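Side-chain contacts in BtGH115A (PDB 5BY3), which acts as a family GH115 4-O-methyl-alpha-glucuronidase with specificity for decorated arabinogalactans: residues A[339-344]-A[353-358]; A[422-427]-A[700-705]. All blocks are in the same frame, centred on the assembly; numbering follows the deposited sequence.

Interaction 1 of 2, residues A[339-344]-A[353-358]; sequences QVFIPY and AGLQVP
Phe-341 reaches out from strand 339-341 and meets two aliphatic side chains of 353-358, Leu-355 at the far end of its ring and Val-357 obliquely, by CD2 and CE2. Its CB leaves CA toward 353-358, and the first torsion, which sets CG opposite the backbone N (chi1 176°), carries the ring on to Leu-355 and Val-357. Its tip atom CZ lies 4.0 Å from Leu-355 CD2, and the same methyl is 4.2 Å from CE2 of Phe-341. Leu-355 comes in at a slant, with only the one branch, CD2, within touching distance. Val-357 runs across Phe-341 at roughly a right angle and uses both methyls: CG2 sits 3.9 Å from Phe-341 CD2, while CG1 is 4.1 Å from Phe-341 CB, nearer the root of the side chain. CE2 is thus the ring atom that both residues share, 4.1 Å from Val-357 CG2. No hydrogen bond joins the segments; three buried hydrocarbon groups meet at ordinary van der Waals spacing.

Two backbone carbonyls of 353-358 have partners beyond the contact: Gly-354 O takes a hydrogen bond from Lys-312 NZ, and Val-357 O accepts one from Arg-384 NH1.

This is the inside of a beta-alpha-beta crossover in the TIM-barrel-like domain: the chain leaves strand 339-341, forms helix 347-352, and comes back through 353-358 to the neighbouring parallel strand 362-366. Phe-341 bonds through its backbone to Thr-362 and Met-364 of that strand, Val-340 bonds likewise to Tyr-290 and Leu-292, in and just after strand 290-291, and helix 308-329 packs against Leu-355 through Asp-316.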
loop_
_atom_site.group_PDB
_atom_site.type_symbol
_atom_site.label_atom_id
_atom_site.label_comp_id
_atom_site.label_asym_id
_atom_site.label_seq_id
_atom_site.Cartn_x
_atom_site.Cartn_y
_atom_site.Cartn_z
ATOM N N GLN A 339 2.509 -21.888 -2.634
ATOM C CA GLN A 339 2.170 -21.960 -1.231
ATOM C C GLN A 339 2.736 -20.792 -0.436
ATOM O O GLN A 339 3.863 -20.367 -0.662
ATOM C CB GLN A 339 2.663 -23.310 -0.661
ATOM C CG GLN A 339 1.702 -24.459 -0.985
ATOM C CD GLN A 339 2.297 -25.832 -0.755
ATOM O OE1 GLN A 339 2.341 -26.323 0.370
ATOM N NE2 GLN A 339 2.747 -26.465 -1.832
ATOM N N VAL A 340 1.975 -20.282 0.525
ATOM C CA VAL A 340 2.488 -19.175 1.327
ATOM C C VAL A 340 2.257 -19.446 2.814
ATOM O O VAL A 340 1.218 -19.971 3.215
ATOM C CB VAL A 340 1.911 -17.788 0.847
ATOM C CG1 VAL A 340 0.405 -17.673 1.067
ATOM C CG2 VAL A 340 2.617 -16.588 1.508
ATOM N N PHE A 341 3.240 -19.070 3.620
ATOM C CA PHE A 341 3.064 -19.041 5.041
ATOM C C PHE A 341 3.276 -17.605 5.511
ATOM O O PHE A 341 4.318 -16.989 5.194
ATOM C CB PHE A 341 4.048 -20.015 5.731
ATOM C CG PHE A 341 3.981 -19.977 7.234
ATOM C CD1 PHE A 341 2.780 -20.287 7.915
ATOM C CD2 PHE A 341 5.098 -19.597 7.985
ATOM C CE1 PHE A 341 2.698 -20.235 9.304
ATOM C CE2 PHE A 341 5.021 -19.564 9.386
ATOM C CZ PHE A 341 3.822 -19.883 10.032
ATOM N N ILE A 342 2.290 -17.089 6.258
ATOM C CA ILE A 342 2.252 -15.665 6.641
ATOM C C ILE A 342 2.299 -15.500 8.153
ATOM O O ILE A 342 1.255 -15.593 8.799
ATOM C CB ILE A 342 1.016 -14.913 6.072
ATOM C CG1 ILE A 342 0.815 -15.280 4.611
ATOM C CG2 ILE A 342 1.186 -13.379 6.197
ATOM C CD1 ILE A 342 -0.572 -15.027 4.126
ATOM N N PRO A 343 3.510 -15.283 8.721
ATOM C CA PRO A 343 3.662 -15.022 10.168
ATOM C C PRO A 343 3.404 -13.526 10.543
ATOM O O PRO A 343 4.322 -12.715 10.727
ATOM C CB PRO A 343 5.082 -15.506 10.470
ATOM C CG PRO A 343 5.822 -15.349 9.178
ATOM C CD PRO A 343 4.822 -15.326 8.044
ATOM N N TYR A 344 2.119 -13.201 10.590
ATOM C CA TYR A 344 1.581 -11.900 10.936
ATOM C C TYR A 344 1.229 -11.926 12.426
ATOM O O TYR A 344 0.831 -12.984 12.959
ATOM C CB TYR A 344 0.329 -11.681 10.082
ATOM C CG TYR A 344 -0.469 -10.438 10.338
ATOM C CD1 TYR A 344 0.076 -9.165 10.145
ATOM C CD2 TYR A 344 -1.785 -10.532 10.765
ATOM C CE1 TYR A 344 -0.683 -8.015 10.377
ATOM C CE2 TYR A 344 -2.566 -9.400 10.993
ATOM C CZ TYR A 344 -2.022 -8.138 10.804
ATOM O OH TYR A 344 -2.821 -7.024 11.041
ATOM N N ALA A 353 10.303 -19.520 17.121
ATOM C CA ALA A 353 10.546 -20.530 18.145
ATOM C C ALA A 353 11.082 -21.830 17.495
ATOM O O ALA A 353 10.876 -22.947 18.016
ATOM C CB ALA A 353 9.261 -20.767 18.909
ATOM N N GLY A 354 11.753 -21.654 16.344
ATOM C CA GLY A 354 12.257 -22.724 15.484
ATOM C C GLY A 354 11.236 -23.637 14.809
ATOM O O GLY A 354 11.350 -24.864 14.885
ATOM N N LEU A 355 10.247 -23.067 14.123
ATOM C CA LEU A 355 9.285 -23.912 13.394
ATOM C C LEU A 355 9.816 -24.280 12.009
ATOM O O LEU A 355 10.407 -23.431 11.326
ATOM C CB LEU A 355 7.955 -23.201 13.285
ATOM C CG LEU A 355 6.857 -23.695 12.348
ATOM C CD1 LEU A 355 6.089 -24.914 12.828
ATOM C CD2 LEU A 355 5.896 -22.526 12.172
ATOM N N GLN A 356 9.609 -25.531 11.601
ATOM C CA GLN A 356 10.093 -25.965 10.292
ATOM C C GLN A 356 9.017 -25.778 9.220
ATOM O O GLN A 356 7.928 -26.351 9.312
ATOM C CB GLN A 356 10.645 -27.408 10.331
ATOM C CG GLN A 356 11.843 -27.629 11.265
ATOM C CD GLN A 356 12.924 -26.553 11.159
ATOM O OE1 GLN A 356 13.652 -26.474 10.177
ATOM N NE2 GLN A 356 13.033 -25.725 12.188
ATOM N N VAL A 357 9.313 -24.947 8.227
ATOM C CA VAL A 357 8.377 -24.729 7.114
ATOM C C VAL A 357 9.064 -25.278 5.858
ATOM O O VAL A 357 10.218 -24.927 5.603
ATOM C CB VAL A 357 7.977 -23.213 6.967
ATOM C CG1 VAL A 357 6.897 -22.999 5.931
ATOM C CG2 VAL A 357 7.461 -22.634 8.280
ATOM N N PRO A 358 8.381 -26.145 5.082
ATOM C CA PRO A 358 9.029 -26.775 3.911
ATOM C C PRO A 358 9.518 -25.753 2.912
ATOM O O PRO A 358 8.793 -24.781 2.606
ATOM C CB PRO A 358 7.927 -27.659 3.316
ATOM C CG PRO A 358 7.002 -27.920 4.471
ATOM C CD PRO A 358 7.011 -26.652 5.280
#

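Interaction 2 of 2, residues A[422-427]-A[700-705]; sequences YDQGIQ and HPVHGD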
loop_
_atom_site.group_PDB
_atom_site.type_symbol
_atom_site.label_atom_id
_atom_site.label_comp_id
_atom_site.label_asym_id
_atom_site.label_seq_id
_atom_site.Cartn_x
_atom_site.Cartn_y
_atom_site.Cartn_z
ATOM N N TYR A 422 12.866 -5.209 -1.359
ATOM C CA TYR A 422 13.398 -5.888 -2.528
ATOM C C TYR A 422 14.904 -6.156 -2.397
ATOM O O TYR A 422 15.372 -7.283 -2.654
ATOM C CB TYR A 422 13.066 -5.142 -3.797
ATOM C CG TYR A 422 13.453 -5.862 -5.086
ATOM C CD1 TYR A 422 12.542 -6.690 -5.746
ATOM C CD2 TYR A 422 14.733 -5.691 -5.660
ATOM C CE1 TYR A 422 12.889 -7.338 -6.937
ATOM C CE2 TYR A 422 15.081 -6.316 -6.850
ATOM C CZ TYR A 422 14.164 -7.137 -7.478
ATOM O OH TYR A 422 14.515 -7.750 -8.645
ATOM N N ASP A 423 15.639 -5.135 -1.976
ATOM C CA ASP A 423 17.083 -5.225 -1.808
ATOM C C ASP A 423 17.471 -6.307 -0.756
ATOM O O ASP A 423 18.434 -7.059 -0.922
ATOM C CB ASP A 423 17.648 -3.845 -1.422
ATOM C CG ASP A 423 17.759 -2.876 -2.608
ATOM O OD1 ASP A 423 17.522 -3.263 -3.779
ATOM O OD2 ASP A 423 18.121 -1.697 -2.355
ATOM N N GLN A 424 16.694 -6.397 0.310
ATOM C CA GLN A 424 16.901 -7.451 1.287
ATOM C C GLN A 424 16.348 -8.802 0.833
ATOM O O GLN A 424 16.277 -9.726 1.620
ATOM C CB GLN A 424 16.361 -7.063 2.672
ATOM C CG GLN A 424 17.037 -5.848 3.323
ATOM C CD GLN A 424 18.533 -6.005 3.554
ATOM O OE1 GLN A 424 19.329 -5.109 3.243
ATOM N NE2 GLN A 424 18.923 -7.143 4.091
ATOM N N GLY A 425 15.975 -8.929 -0.434
ATOM C CA GLY A 425 15.617 -10.232 -0.964
ATOM C C GLY A 425 14.160 -10.653 -0.840
ATOM O O GLY A 425 13.848 -11.819 -1.095
ATOM N N ILE A 426 13.264 -9.723 -0.472
ATOM C CA ILE A 426 11.809 -10.006 -0.527
ATOM C C ILE A 426 11.339 -9.737 -1.974
ATOM O O ILE A 426 11.026 -8.592 -2.325
ATOM C CB ILE A 426 11.010 -9.195 0.516
ATOM C CG1 ILE A 426 11.526 -9.499 1.922
ATOM C CG2 ILE A 426 9.511 -9.451 0.374
ATOM C CD1 ILE A 426 10.916 -8.714 3.075
ATOM N N GLN A 427 11.313 -10.786 -2.804
ATOM C CA GLN A 427 11.131 -10.632 -4.257
ATOM C C GLN A 427 10.087 -11.561 -4.884
ATOM O O GLN A 427 9.859 -11.556 -6.111
ATOM C CB GLN A 427 12.455 -10.840 -4.990
ATOM C CG GLN A 427 13.633 -10.012 -4.500
ATOM C CD GLN A 427 14.851 -10.086 -5.426
ATOM O OE1 GLN A 427 14.857 -10.786 -6.448
ATOM N NE2 GLN A 427 15.884 -9.352 -5.069
ATOM N N HIS A 700 11.986 -0.645 11.890
ATOM C CA HIS A 700 12.357 -1.831 12.667
ATOM C C HIS A 700 13.722 -2.363 12.179
ATOM O O HIS A 700 14.080 -2.160 10.998
ATOM C CB HIS A 700 11.275 -2.917 12.525
ATOM C CG HIS A 700 9.925 -2.528 13.065
ATOM N ND1 HIS A 700 9.658 -2.434 14.413
ATOM C CD2 HIS A 700 8.755 -2.251 12.436
ATOM C CE1 HIS A 700 8.397 -2.091 14.597
ATOM N NE2 HIS A 700 7.830 -1.960 13.414
ATOM N N PRO A 701 14.481 -3.072 13.060
ATOM C CA PRO A 701 15.846 -3.575 12.692
ATOM C C PRO A 701 15.909 -4.310 11.352
ATOM O O PRO A 701 14.978 -5.051 11.006
ATOM C CB PRO A 701 16.198 -4.544 13.844
ATOM C CG PRO A 701 15.362 -4.077 14.998
ATOM C CD PRO A 701 14.071 -3.552 14.401
ATOM N N VAL A 702 16.961 -4.088 10.579
ATOM C CA VAL A 702 17.071 -4.759 9.266
ATOM C C VAL A 702 17.747 -6.110 9.391
ATOM O O VAL A 702 17.432 -7.044 8.650
ATOM C CB VAL A 702 17.793 -3.901 8.216
ATOM C CG1 VAL A 702 17.705 -4.562 6.839
ATOM C CG2 VAL A 702 17.216 -2.481 8.194
ATOM N N HIS A 703 18.702 -6.194 10.314
ATOM C CA HIS A 703 19.330 -7.461 10.690
ATOM C C HIS A 703 19.663 -7.436 12.156
ATOM O O HIS A 703 20.273 -6.482 12.680
ATOM C CB HIS A 703 20.595 -7.742 9.889
ATOM C CG HIS A 703 20.340 -7.961 8.437
ATOM N ND1 HIS A 703 20.895 -7.162 7.463
ATOM C CD2 HIS A 703 19.570 -8.871 7.793
ATOM C CE1 HIS A 703 20.496 -7.584 6.277
ATOM N NE2 HIS A 703 19.682 -8.612 6.450
ATOM N N GLY A 704 19.263 -8.515 12.801
ATOM C CA GLY A 704 19.364 -8.606 14.218
ATOM C C GLY A 704 18.110 -8.008 14.748
ATOM O O GLY A 704 17.085 -7.948 14.052
ATOM N N ASP A 705 18.217 -7.539 15.980
ATOM C CA ASP A 705 17.090 -7.120 16.800
ATOM C C ASP A 705 17.449 -5.751 17.364
ATOM O O ASP A 705 16.848 -5.288 18.320
ATOM C CB ASP A 705 16.875 -8.156 17.921
ATOM C CG ASP A 705 16.992 -9.620 17.420
ATOM O OD1 ASP A 705 16.250 -10.000 16.465
ATOM O OD2 ASP A 705 17.833 -10.384 17.977
#
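The Schellman-capped end of helix 411-423 meets a loop of the C-terminal domain here, through Gln-424 on one side and Val-702 with His-703 on the other. Gln-424 has its CG beside the backbone N (chi1 -63°) and bends again at chi2, which lays CG and CD across a single methyl: Val-702 CG1 is 3.8 Å from Gln-424 CG and 3.7 Å from Gln-424 CD, the two side chains crossing nearly at right angles. The same CG1 methyl lies over one face of the His-703 ring, toward its rim. In the Schellman motif Gly-425, at positive phi, is the C-prime residue; its N donates to Tyr-422 O at 2.8 Å, and Ile-426 N bonds to the carbonyl O of the residue just before Tyr-422. Gln-427 NE2 reaches Tyr-422 O from the opposite face of the carbonyl plane, at 3.2 Å. An alanine at Gln-424 is likely to open a gap beside Val-702 CG1, since the CG and CD atoms that cover this methyl would be gone. From the opposite direction comes His-703; its meeting with the Gln-424 amide is modelled too tightly and is doubtful, and no hydrogen bond is assigned. His-703 ND1 has a weak bond to Glu-764 OE1.

Interaction 1 and interaction 2 do not touch: their centres are 17 Å apart and their nearest atoms about 10 Å. Interaction 1 lies wholly within the barrel, packing the return from strand 339-341 to 362-366, while interaction 2 joins the C-terminal region to the end of the barrel's helix 411-423, which leads into strand 429-433, two places along the sheet from 362-366. The loop after strand 362-366 has a bond to each: Asn-369 makes a weak hydrogen bond to Tyr-344 OH of 339-344, and Asp-368 bonds His-700 NE2 of 700-705. Nickel is bound at Leu-404 and Asp-436, which precede and follow helix 411-423 in sequence; neither contact supplies a ligand.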